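Local structure of putative alpha-L-fucosidase (Bacteroides thetaiotaomicron, 3EYP) at residues 277-282 and 424-429; 29-32 and 36-39; 152-155 and 159-162; 383-386 and 390-393. The protein is a putative lipoprotein of glycoside hydrolase family 29 that probably hydrolyses alpha-L-fucosides. All blocks are in the same frame, centred on the assembly; numbering follows the deposited sequence.

Contact 1 of 4, residues 277-282 and 424-429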
loop_
_atom_site.group_PDB
_atom_site.type_symbol
_atom_site.label_atom_id
_atom_site.label_comp_id
_atom_site.label_asym_id
_atom_site.label_seq_id
_atom_site.Cartn_x
_atom_site.Cartn_y
_atom_site.Cartn_z
ATOM N N GLU A 277 -15.375 -5.859 -5.986
ATOM C CA GLU A 277 -15.009 -4.494 -5.551
ATOM C C GLU A 277 -13.550 -4.427 -5.109
ATOM O O GLU A 277 -12.810 -3.518 -5.475
ATOM C CB GLU A 277 -15.936 -3.970 -4.451
ATOM C CG GLU A 277 -17.276 -3.558 -5.059
ATOM C CD GLU A 277 -18.423 -3.277 -4.073
ATOM O OE1 GLU A 277 -19.331 -2.508 -4.496
ATOM O OE2 GLU A 277 -18.461 -3.788 -2.928
ATOM N N LEU A 278 -13.123 -5.453 -4.369
ATOM C CA LEU A 278 -11.743 -5.484 -3.857
ATOM C C LEU A 278 -10.714 -5.731 -4.976
ATOM O O LEU A 278 -9.602 -5.245 -4.952
ATOM C CB LEU A 278 -11.616 -6.548 -2.748
ATOM C CG LEU A 278 -12.386 -6.156 -1.463
ATOM C CD1 LEU A 278 -12.426 -7.390 -0.536
ATOM C CD2 LEU A 278 -11.746 -4.861 -0.778
ATOM N N TRP A 279 -11.149 -6.508 -5.961
ATOM C CA TRP A 279 -10.339 -6.775 -7.135
ATOM C C TRP A 279 -10.137 -5.470 -7.900
ATOM O O TRP A 279 -9.051 -5.157 -8.349
ATOM C CB TRP A 279 -11.013 -7.852 -8.017
ATOM C CG TRP A 279 -10.454 -8.049 -9.382
ATOM C CD1 TRP A 279 -11.167 -8.082 -10.549
ATOM C CD2 TRP A 279 -9.093 -8.298 -9.735
ATOM N NE1 TRP A 279 -10.325 -8.335 -11.612
ATOM C CE2 TRP A 279 -9.051 -8.498 -11.129
ATOM C CE3 TRP A 279 -7.901 -8.416 -8.999
ATOM C CZ2 TRP A 279 -7.871 -8.752 -11.807
ATOM C CZ3 TRP A 279 -6.728 -8.658 -9.671
ATOM C CH2 TRP A 279 -6.721 -8.843 -11.072
ATOM N N ASP A 280 -11.201 -4.692 -7.993
ATOM C CA ASP A 280 -11.135 -3.396 -8.646
ATOM C C ASP A 280 -10.116 -2.524 -7.915
ATOM O O ASP A 280 -9.241 -1.908 -8.481
ATOM C CB ASP A 280 -12.471 -2.662 -8.575
ATOM C CG ASP A 280 -13.499 -3.219 -9.519
ATOM O OD1 ASP A 280 -13.123 -4.056 -10.360
ATOM O OD2 ASP A 280 -14.674 -2.761 -9.466
ATOM N N ILE A 281 -10.294 -2.481 -6.620
ATOM C CA ILE A 281 -9.389 -1.710 -5.766
ATOM C C ILE A 281 -7.943 -2.154 -5.857
ATOM O O ILE A 281 -7.017 -1.331 -6.013
ATOM C CB ILE A 281 -9.877 -1.709 -4.282
ATOM C CG1 ILE A 281 -11.129 -0.850 -4.183
ATOM C CG2 ILE A 281 -8.809 -1.189 -3.348
ATOM C CD1 ILE A 281 -11.930 -1.005 -2.825
ATOM N N TYR A 282 -7.749 -3.459 -5.801
ATOM C CA TYR A 282 -6.426 -4.047 -5.962
ATOM C C TYR A 282 -5.799 -3.491 -7.272
ATOM O O TYR A 282 -4.625 -3.084 -7.345
ATOM C CB TYR A 282 -6.510 -5.591 -6.021
ATOM C CG TYR A 282 -5.156 -6.282 -6.181
ATOM C CD1 TYR A 282 -4.355 -6.585 -5.076
ATOM C CD2 TYR A 282 -4.668 -6.606 -7.450
ATOM C CE1 TYR A 282 -3.101 -7.175 -5.241
ATOM C CE2 TYR A 282 -3.426 -7.197 -7.628
ATOM C CZ TYR A 282 -2.654 -7.484 -6.528
ATOM O OH TYR A 282 -1.459 -8.118 -6.687
ATOM N N ILE A 424 -1.314 -2.931 -13.957
ATOM C CA ILE A 424 -2.254 -3.944 -14.490
ATOM C C ILE A 424 -3.255 -3.281 -15.379
ATOM O O ILE A 424 -3.719 -2.172 -15.095
ATOM C CB ILE A 424 -3.015 -4.656 -13.323
ATOM C CG1 ILE A 424 -2.023 -5.469 -12.448
ATOM C CG2 ILE A 424 -4.234 -5.500 -13.867
ATOM C CD1 ILE A 424 -2.607 -5.936 -11.099
ATOM N N VAL A 425 -3.601 -3.953 -16.458
ATOM C CA VAL A 425 -4.694 -3.494 -17.302
ATOM C C VAL A 425 -5.683 -4.638 -17.471
ATOM O O VAL A 425 -5.293 -5.798 -17.637
ATOM C CB VAL A 425 -4.190 -2.981 -18.686
ATOM C CG1 VAL A 425 -5.386 -2.865 -19.674
ATOM C CG2 VAL A 425 -3.485 -1.621 -18.494
ATOM N N ARG A 426 -6.947 -4.308 -17.305
ATOM C CA ARG A 426 -8.019 -5.236 -17.583
ATOM C C ARG A 426 -8.733 -4.766 -18.854
ATOM O O ARG A 426 -8.850 -3.559 -19.123
ATOM C CB ARG A 426 -9.023 -5.302 -16.428
ATOM C CG ARG A 426 -8.485 -5.875 -15.137
ATOM C CD ARG A 426 -9.524 -5.810 -14.103
ATOM N NE ARG A 426 -9.582 -4.440 -13.634
ATOM C CZ ARG A 426 -10.417 -4.016 -12.704
ATOM N NH1 ARG A 426 -11.245 -4.892 -12.140
ATOM N NH2 ARG A 426 -10.382 -2.738 -12.325
ATOM N N LEU A 427 -9.210 -5.739 -19.605
ATOM C CA LEU A 427 -9.638 -5.508 -20.983
ATOM C C LEU A 427 -10.652 -6.527 -21.388
ATOM O O LEU A 427 -10.636 -7.656 -20.901
ATOM C CB LEU A 427 -8.430 -5.612 -21.932
ATOM C CG LEU A 427 -7.546 -6.883 -21.903
ATOM C CD1 LEU A 427 -7.528 -7.600 -23.286
ATOM C CD2 LEU A 427 -6.140 -6.601 -21.413
ATOM N N ALA A 428 -11.556 -6.093 -22.262
ATOM C CA ALA A 428 -12.486 -7.018 -22.907
ATOM C C ALA A 428 -11.660 -8.137 -23.556
ATOM O O ALA A 428 -10.644 -7.871 -24.214
ATOM C CB ALA A 428 -13.404 -6.288 -23.925
ATOM N N PRO A 429 -12.065 -9.398 -23.315
ATOM C CA PRO A 429 -11.341 -10.557 -23.731
ATOM C C PRO A 429 -11.023 -10.479 -25.199
ATOM O O PRO A 429 -11.847 -10.037 -26.002
ATOM C CB PRO A 429 -12.314 -11.702 -23.459
ATOM C CG PRO A 429 -13.229 -11.221 -22.432
ATOM C CD PRO A 429 -13.372 -9.751 -22.741
#
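An interdomain junction is formed here, between a helix of the alpha-L-fucosidase domain (277-282) and a strand of the F5/8 type C domain (424-427), whose segment axes come within 10.7 Å. Arg426 reaches across the gap from the strand to the helix. Its NH1 donates to Asp280 OD1 at 2.7 Å in a nearly straight bond (N-H...O 173°) that forms a salt bridge. The oxygen lies in the guanidinium plane, whereas NH1 meets the carboxylate on its anti side, and the two planes are steeply inclined. A bend at chi3 (-77°) brings the guanidinium over one face of the Trp279 indole, with Arg426 CZ 4.8 Å from the centroid of the five-membered ring. This cation-pi contact is not a flat stack, because the two planes stand 79° apart. The aliphatic part of the arginine also takes part, Arg426 CD lying 3.6 Å from Trp279 NE1, an atom whose hydrogen bond goes to Gln456. Beside this polar grip, Ile424 CD1 meets Tyr282 CE2 at 3.8 Å, the two side chains crossing at about a right angle. Helix 306-323 borders the junction, with Phe323 touching both Trp279 and Ile424 and Ile319 lying against Tyr282, while strand 380-385 flanks strand 423-432 and packs Cys380 and Met382 on Ile424.

Contact 2 of 4, residues 29-32 and 36-39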
loop_
_atom_site.group_PDB
_atom_site.type_symbol
_atom_site.label_atom_id
_atom_site.label_comp_id
_atom_site.label_asym_id
_atom_site.label_seq_id
_atom_site.Cartn_x
_atom_site.Cartn_y
_atom_site.Cartn_z
ATOM N N GLY A 29 -10.245 0.178 19.010
ATOM C CA GLY A 29 -10.040 0.950 20.219
ATOM C C GLY A 29 -11.312 1.234 20.968
ATOM O O GLY A 29 -12.288 0.508 20.899
ATOM N N ILE A 30 -11.287 2.357 21.670
ATOM C CA ILE A 30 -12.415 2.710 22.527
ATOM C C ILE A 30 -13.658 3.024 21.667
ATOM O O ILE A 30 -14.790 2.746 22.051
ATOM C CB ILE A 30 -12.033 3.872 23.536
ATOM C CG1 ILE A 30 -13.096 3.988 24.630
ATOM C CG2 ILE A 30 -11.781 5.205 22.813
ATOM C CD1 ILE A 30 -12.526 4.737 25.835
ATOM N N ASN A 31 -13.434 3.583 20.493
ATOM C CA ASN A 31 -14.580 3.886 19.592
ATOM C C ASN A 31 -15.485 2.671 19.321
ATOM O O ASN A 31 -16.704 2.769 19.144
ATOM C CB ASN A 31 -14.147 4.411 18.205
ATOM C CG ASN A 31 -13.518 5.782 18.213
ATOM O OD1 ASN A 31 -13.491 6.493 19.190
ATOM N ND2 ASN A 31 -13.024 6.183 17.026
ATOM N N THR A 32 -14.851 1.517 19.286
ATOM C CA THR A 32 -15.467 0.269 18.952
ATOM C C THR A 32 -16.540 -0.096 19.989
ATOM O O THR A 32 -17.452 -0.832 19.703
ATOM C CB THR A 32 -14.441 -0.914 18.979
ATOM O OG1 THR A 32 -13.305 -0.601 18.147
ATOM C CG2 THR A 32 -15.068 -2.245 18.515
ATOM N N TYR A 36 -21.909 3.539 17.325
ATOM C CA TYR A 36 -21.750 4.191 16.051
ATOM C C TYR A 36 -20.783 5.339 16.057
ATOM O O TYR A 36 -21.137 6.416 15.640
ATOM C CB TYR A 36 -23.091 4.747 15.607
ATOM C CG TYR A 36 -24.075 3.740 15.143
ATOM C CD1 TYR A 36 -23.786 2.919 14.078
ATOM C CD2 TYR A 36 -25.344 3.669 15.720
ATOM C CE1 TYR A 36 -24.694 2.015 13.619
ATOM C CE2 TYR A 36 -26.272 2.775 15.257
ATOM C CZ TYR A 36 -25.947 1.951 14.208
ATOM O OH TYR A 36 -26.859 1.037 13.748
ATOM N N VAL A 37 -19.581 5.101 16.544
ATOM C CA VAL A 37 -18.499 6.114 16.566
ATOM C C VAL A 37 -17.301 5.734 15.726
ATOM O O VAL A 37 -16.717 4.651 15.890
ATOM C CB VAL A 37 -18.077 6.478 18.026
ATOM C CG1 VAL A 37 -16.919 7.413 18.031
ATOM C CG2 VAL A 37 -19.258 7.051 18.797
ATOM N N ASN A 38 -16.949 6.639 14.815
ATOM C CA ASN A 38 -15.737 6.529 14.040
ATOM C C ASN A 38 -14.640 7.489 14.342
ATOM O O ASN A 38 -13.490 7.283 14.007
ATOM C CB ASN A 38 -16.066 6.592 12.541
ATOM C CG ASN A 38 -16.861 5.409 12.065
ATOM O OD1 ASN A 38 -16.489 4.231 12.265
ATOM N ND2 ASN A 38 -17.985 5.703 11.412
ATOM N N GLU A 39 -15.046 8.556 14.972
ATOM C CA GLU A 39 -14.216 9.611 15.410
ATOM C C GLU A 39 -14.640 10.002 16.819
ATOM O O GLU A 39 -15.626 10.683 17.011
ATOM C CB GLU A 39 -14.324 10.846 14.483
ATOM C CG GLU A 39 -13.799 10.622 13.099
ATOM C CD GLU A 39 -12.281 10.461 13.036
ATOM O OE1 GLU A 39 -11.557 10.785 14.021
ATOM O OE2 GLU A 39 -11.788 10.035 11.947
HETATM O O HOH W 1 -18.739 2.602 17.407
#
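Asn31 lays its side chain across Val37, overlapping one methyl branch and the peptide that follows. Asn31 OD1 is 3.7 Å from Val37 CG1, and the carbon of the amide, Asn31 CG, lies 3.8 Å from the same methyl. Val37 presents this branch because its CG1 stands opposite the backbone N (chi1 175°); the two side chains then cross at about a right angle. Closer to the backbone, Asn31 CB rests 3.5 Å from Val37 O. The other end of the amide, Asn31 ND2, comes to 3.2 Å from Asn38 O, but the angle is poor and the approach does not amount to a hydrogen bond. Polar linkage between the two segments passes instead through a water, which accepts from Val37 N at 2.8 Å and donates to Asn31 O at 2.7 Å, bridging the backbones beside the side-chain contact. The chain coils briefly at 30-32, with Thr32 N bonded back to Gly29 O at 3.2 Å. Exchanging Asn31 for an alanine would probably open a gap beside Val37 CG1, since the amide that lies against this methyl and Asn38 O would be gone. The whole contact belongs to the long loop between strand 22-26 and helix 56-65, which follows the C-terminal end of a barrel strand, the side on which TIM-barrel enzymes carry their active sites. Loops carrying Asp79 and Phe263 border Asn31, and the polar ends of the second segment turn to other loops, Asn38 bonding to His265 and Glu39 forming a salt bridge with Arg129.

Contact 3 of 4, residues 152-155 and 159-162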
loop_
_atom_site.group_PDB
_atom_site.type_symbol
_atom_site.label_atom_id
_atom_site.label_comp_id
_atom_site.label_asym_id
_atom_site.label_seq_id
_atom_site.Cartn_x
_atom_site.Cartn_y
_atom_site.Cartn_z
ATOM N N GLU A 152 8.403 4.470 23.777
ATOM C CA GLU A 152 7.923 3.210 24.267
ATOM C C GLU A 152 7.671 2.260 23.090
ATOM O O GLU A 152 8.107 1.111 23.079
ATOM C CB GLU A 152 6.626 3.373 25.128
ATOM C CG GLU A 152 6.808 4.214 26.392
ATOM C CD GLU A 152 5.566 4.297 27.182
ATOM O OE1 GLU A 152 4.542 4.557 26.529
ATOM O OE2 GLU A 152 5.577 4.183 28.441
ATOM N N LEU A 153 6.953 2.742 22.091
ATOM C CA LEU A 153 6.459 1.850 21.015
ATOM C C LEU A 153 7.565 1.420 20.064
ATOM O O LEU A 153 7.517 0.328 19.416
ATOM C CB LEU A 153 5.303 2.537 20.223
ATOM C CG LEU A 153 4.008 2.661 21.042
ATOM C CD1 LEU A 153 2.901 3.453 20.353
ATOM C CD2 LEU A 153 3.523 1.314 21.465
ATOM N N MET A 154 8.574 2.269 19.988
ATOM C CA MET A 154 9.733 2.036 19.061
ATOM C C MET A 154 10.889 1.284 19.725
ATOM O O MET A 154 11.864 0.871 19.060
ATOM C CB MET A 154 10.276 3.360 18.486
ATOM C CG MET A 154 9.383 4.087 17.423
ATOM S SD MET A 154 8.727 3.170 15.996
ATOM C CE MET A 154 7.032 3.010 16.584
ATOM N N SER A 155 10.748 1.107 21.038
ATOM C CA SER A 155 11.770 0.474 21.870
ATOM C C SER A 155 11.393 -0.895 22.404
ATOM O O SER A 155 12.240 -1.773 22.532
ATOM C CB SER A 155 12.153 1.362 23.060
ATOM O OG SER A 155 12.689 2.626 22.688
ATOM N N LYS A 159 10.448 -5.345 16.333
ATOM C CA LYS A 159 10.852 -4.596 15.099
ATOM C C LYS A 159 9.599 -3.999 14.515
ATOM O O LYS A 159 8.570 -4.675 14.409
ATOM C CB LYS A 159 11.486 -5.495 14.017
ATOM C CG LYS A 159 12.020 -4.657 12.839
ATOM C CD LYS A 159 12.918 -5.438 11.880
ATOM C CE LYS A 159 13.631 -4.491 10.968
ATOM N NZ LYS A 159 14.604 -5.156 10.126
ATOM N N ILE A 160 9.687 -2.730 14.175
ATOM C CA ILE A 160 8.547 -1.978 13.650
ATOM C C ILE A 160 8.876 -1.571 12.192
ATOM O O ILE A 160 9.916 -0.938 11.924
ATOM C CB ILE A 160 8.242 -0.738 14.531
ATOM C CG1 ILE A 160 7.982 -1.057 16.026
ATOM C CG2 ILE A 160 7.008 0.127 13.936
ATOM C CD1 ILE A 160 6.772 -1.857 16.346
ATOM N N TRP A 161 7.978 -1.948 11.266
ATOM C CA TRP A 161 8.227 -1.769 9.822
ATOM C C TRP A 161 7.454 -0.623 9.156
ATOM O O TRP A 161 7.737 -0.238 8.019
ATOM C CB TRP A 161 7.933 -3.061 9.065
ATOM C CG TRP A 161 8.754 -4.227 9.415
ATOM C CD1 TRP A 161 8.509 -5.137 10.409
ATOM C CD2 TRP A 161 9.880 -4.700 8.690
ATOM N NE1 TRP A 161 9.454 -6.132 10.364
ATOM C CE2 TRP A 161 10.311 -5.882 9.314
ATOM C CE3 TRP A 161 10.579 -4.229 7.565
ATOM C CZ2 TRP A 161 11.413 -6.594 8.860
ATOM C CZ3 TRP A 161 11.685 -4.941 7.124
ATOM C CH2 TRP A 161 12.091 -6.104 7.770
ATOM N N GLU A 162 6.489 -0.092 9.876
ATOM C CA GLU A 162 5.793 1.151 9.458
ATOM C C GLU A 162 5.278 1.931 10.628
ATOM O O GLU A 162 4.741 1.364 11.579
ATOM C CB GLU A 162 4.632 0.860 8.517
ATOM C CG GLU A 162 4.077 2.091 7.813
ATOM C CD GLU A 162 3.605 1.834 6.383
ATOM O OE1 GLU A 162 4.068 0.826 5.780
ATOM O OE2 GLU A 162 2.728 2.629 5.903
#
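Met154 and Ile160 meet at about a right angle, the thioether end of one lying across a branch of the other. The methionine CE comes to 3.9 Å from Ile160 CG2, and Met154 SD follows at 4.1 Å from that same methyl. Bends at chi2 (-50°) and chi3 (104°) fold the methionine chain over, which takes its sulfur and terminal methyl to the isoleucine although its CB does not point there. By contrast, the CB of Ile160 is directed toward the 152-155 segment, and its two branches divide the work. CG2, placed opposite the backbone N, faces the methionine; the longer branch turns to the backbone of the helix, with Ile160 CG1 3.7 Å and Ile160 CD1 3.8 Å from Leu153 O. The isoleucine is thus wedged between a side chain and a carbonyl of consecutive residues. Leu153 contributes mainly this carbonyl, since its own side chain is directed to strand 119-124, where it touches Ile122 and Leu124. Helix 139-155 here runs out into the connection that returns to strand 162-164, so its end folds onto the loop that leads into the next strand, the helix-to-strand half of a beta-alpha-beta unit. Ile160 also touches Ile122, and Gln189 ties both sides by accepting from Ile160 N and donating to Met154 O. Across the two segments there is no hydrogen bond or salt bridge: methyl, thioether and methylene groups, together with the carbonyl oxygen of Leu153, meet in van der Waals contact, so shape decides the fit, and directional bonding is supplied by neighbours such as Gln189.

Contact 4 of 4, residues 383-386 and 390-393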
loop_
_atom_site.group_PDB
_atom_site.type_symbol
_atom_site.label_atom_id
_atom_site.label_comp_id
_atom_site.label_asym_id
_atom_site.label_seq_id
_atom_site.Cartn_x
_atom_site.Cartn_y
_atom_site.Cartn_z
ATOM N N ILE A 383 2.662 -5.387 -16.384
ATOM C CA ILE A 383 3.991 -4.980 -16.750
ATOM C C ILE A 383 4.667 -4.377 -15.511
ATOM O O ILE A 383 4.027 -3.673 -14.734
ATOM C CB ILE A 383 3.915 -3.990 -17.972
ATOM C CG1 ILE A 383 5.292 -3.718 -18.575
ATOM C CG2 ILE A 383 3.243 -2.641 -17.636
ATOM C CD1 ILE A 383 5.151 -3.123 -19.956
ATOM N N GLU A 384 5.929 -4.738 -15.328
ATOM C CA GLU A 384 6.759 -4.350 -14.159
ATOM C C GLU A 384 8.117 -3.822 -14.558
ATOM O O GLU A 384 8.880 -4.461 -15.260
ATOM C CB GLU A 384 6.956 -5.541 -13.206
ATOM C CG GLU A 384 5.653 -6.125 -12.699
ATOM C CD GLU A 384 5.831 -7.429 -11.928
ATOM O OE1 GLU A 384 6.931 -8.015 -11.910
ATOM O OE2 GLU A 384 4.852 -7.885 -11.320
ATOM N N GLU A 385 8.400 -2.628 -14.074
ATOM C CA GLU A 385 9.648 -1.917 -14.313
ATOM C C GLU A 385 10.672 -2.228 -13.235
ATOM O O GLU A 385 10.341 -2.650 -12.098
ATOM C CB GLU A 385 9.357 -0.388 -14.367
ATOM C CG GLU A 385 10.283 0.400 -15.220
ATOM C CD GLU A 385 9.744 1.818 -15.537
ATOM O OE1 GLU A 385 8.815 2.289 -14.813
ATOM O OE2 GLU A 385 10.266 2.453 -16.500
ATOM N N VAL A 386 11.937 -2.081 -13.626
ATOM C CA VAL A 386 13.057 -2.208 -12.700
ATOM C C VAL A 386 13.145 -0.901 -11.913
ATOM O O VAL A 386 13.792 0.011 -12.295
ATOM C CB VAL A 386 14.424 -2.496 -13.463
ATOM C CG1 VAL A 386 15.595 -2.642 -12.474
ATOM C CG2 VAL A 386 14.295 -3.777 -14.319
ATOM N N GLY A 390 14.651 3.638 -11.772
ATOM C CA GLY A 390 13.828 4.854 -11.944
ATOM C C GLY A 390 12.648 4.670 -12.842
ATOM O O GLY A 390 12.477 3.625 -13.422
ATOM N N HIS A 391 11.769 5.682 -12.883
ATOM C CA HIS A 391 10.729 5.745 -13.896
ATOM C C HIS A 391 11.425 6.080 -15.227
ATOM O O HIS A 391 11.869 7.218 -15.472
ATOM C CB HIS A 391 9.667 6.816 -13.631
ATOM C CG HIS A 391 8.569 6.387 -12.683
ATOM N ND1 HIS A 391 7.596 5.462 -13.018
ATOM C CD2 HIS A 391 8.235 6.860 -11.461
ATOM C CE1 HIS A 391 6.747 5.335 -12.001
ATOM N NE2 HIS A 391 7.119 6.172 -11.042
ATOM N N ARG A 392 11.456 5.085 -16.099
ATOM C CA ARG A 392 12.199 5.220 -17.375
ATOM C C ARG A 392 11.275 5.368 -18.542
ATOM O O ARG A 392 11.365 6.288 -19.314
ATOM C CB ARG A 392 13.096 3.989 -17.576
ATOM C CG ARG A 392 14.081 3.837 -16.466
ATOM C CD ARG A 392 14.876 2.568 -16.560
ATOM N NE ARG A 392 15.961 2.662 -17.521
ATOM C CZ ARG A 392 17.141 3.224 -17.298
ATOM N NH1 ARG A 392 18.030 3.247 -18.274
ATOM N NH2 ARG A 392 17.427 3.805 -16.146
ATOM N N THR A 393 10.407 4.393 -18.681
ATOM C CA THR A 393 9.341 4.417 -19.731
ATOM C C THR A 393 8.191 5.331 -19.344
ATOM O O THR A 393 7.754 5.370 -18.180
ATOM C CB THR A 393 8.848 2.982 -20.036
ATOM O OG1 THR A 393 9.985 2.211 -20.519
ATOM C CG2 THR A 393 7.696 3.004 -21.024
HETATM O O HOH W 2 7.406 4.281 -15.523
HETATM O O HOH W 3 11.267 0.937 -18.703
HETATM O O HOH W 4 10.254 2.282 -12.444
#
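Glu385 drives its carboxylate into the backbone of the 390-393 segment, and one oxygen does the gripping. Glu385 OE2 accepts from two successive peptide nitrogens, Arg392 N at 2.9 Å and Thr393 N at 2.9 Å. The second bond is nearly in line with the C-O bond of the carboxylate, whereas the first descends from above its plane, 45° out. With CG on the far side of CA from the backbone N (chi1 -151°) and the chain extended beyond it, the carboxylate reaches this pair of N-H groups. OE2 also lies 3.4 Å from Arg392 CB, so this side of the contact is tight. On the watery side, Glu385 OE1 stays 3.8 Å from His391 ND1 and is linked across the two segments only through water, its direct bond coming from Gly420 N. One water donates to Glu385 OE1 at 2.5 Å and to Thr393 O, and is also hydrogen-bonded to His391 ND1, lying in the plane of the imidazole, whose NE2 is hydrogen-bonded to Ala222 N. Another spans Glu385 OE2 and Thr393 OG1, and a third runs from Gly390 O to OE1, weakly at the latter end. Replacing Glu385 with an alanine would probably leave the Arg392 and Thr393 N-H groups, and Gly420 N, without their acceptor. Contact 4 closes the connection from strand 380-385 to strand 393-401, which lie in different antiparallel sheets of the F5/8 type C domain. Val386 packs on Ala447 and His449 of strand 447-454, and Thr393 touches Ile439 of strand 434-442.

In the fold
Contacts 1, 3 and 4 are buried, whereas contact 2 is only partly so. Contacts 2 and 3 both lie in the alpha-L-fucosidase domain, one in a loop after a strand and the other where a helix returns to one, their centres 24 Å apart. Contact 4 lies in the F5/8 type C domain, and contact 1 joins that domain to the first; strand 423-432 of contact 1 and strand 380-385 of contact 4 are neighbours in one sheet of the F5/8 type C domain. Chemistry varies with place: a salt bridge and a cation-pi contact at the domain boundary, a largely apolar fit without hydrogen bonds across contact 3, a charged oxygen on backbone N-H groups in contact 4, and a water bridge in contact 2.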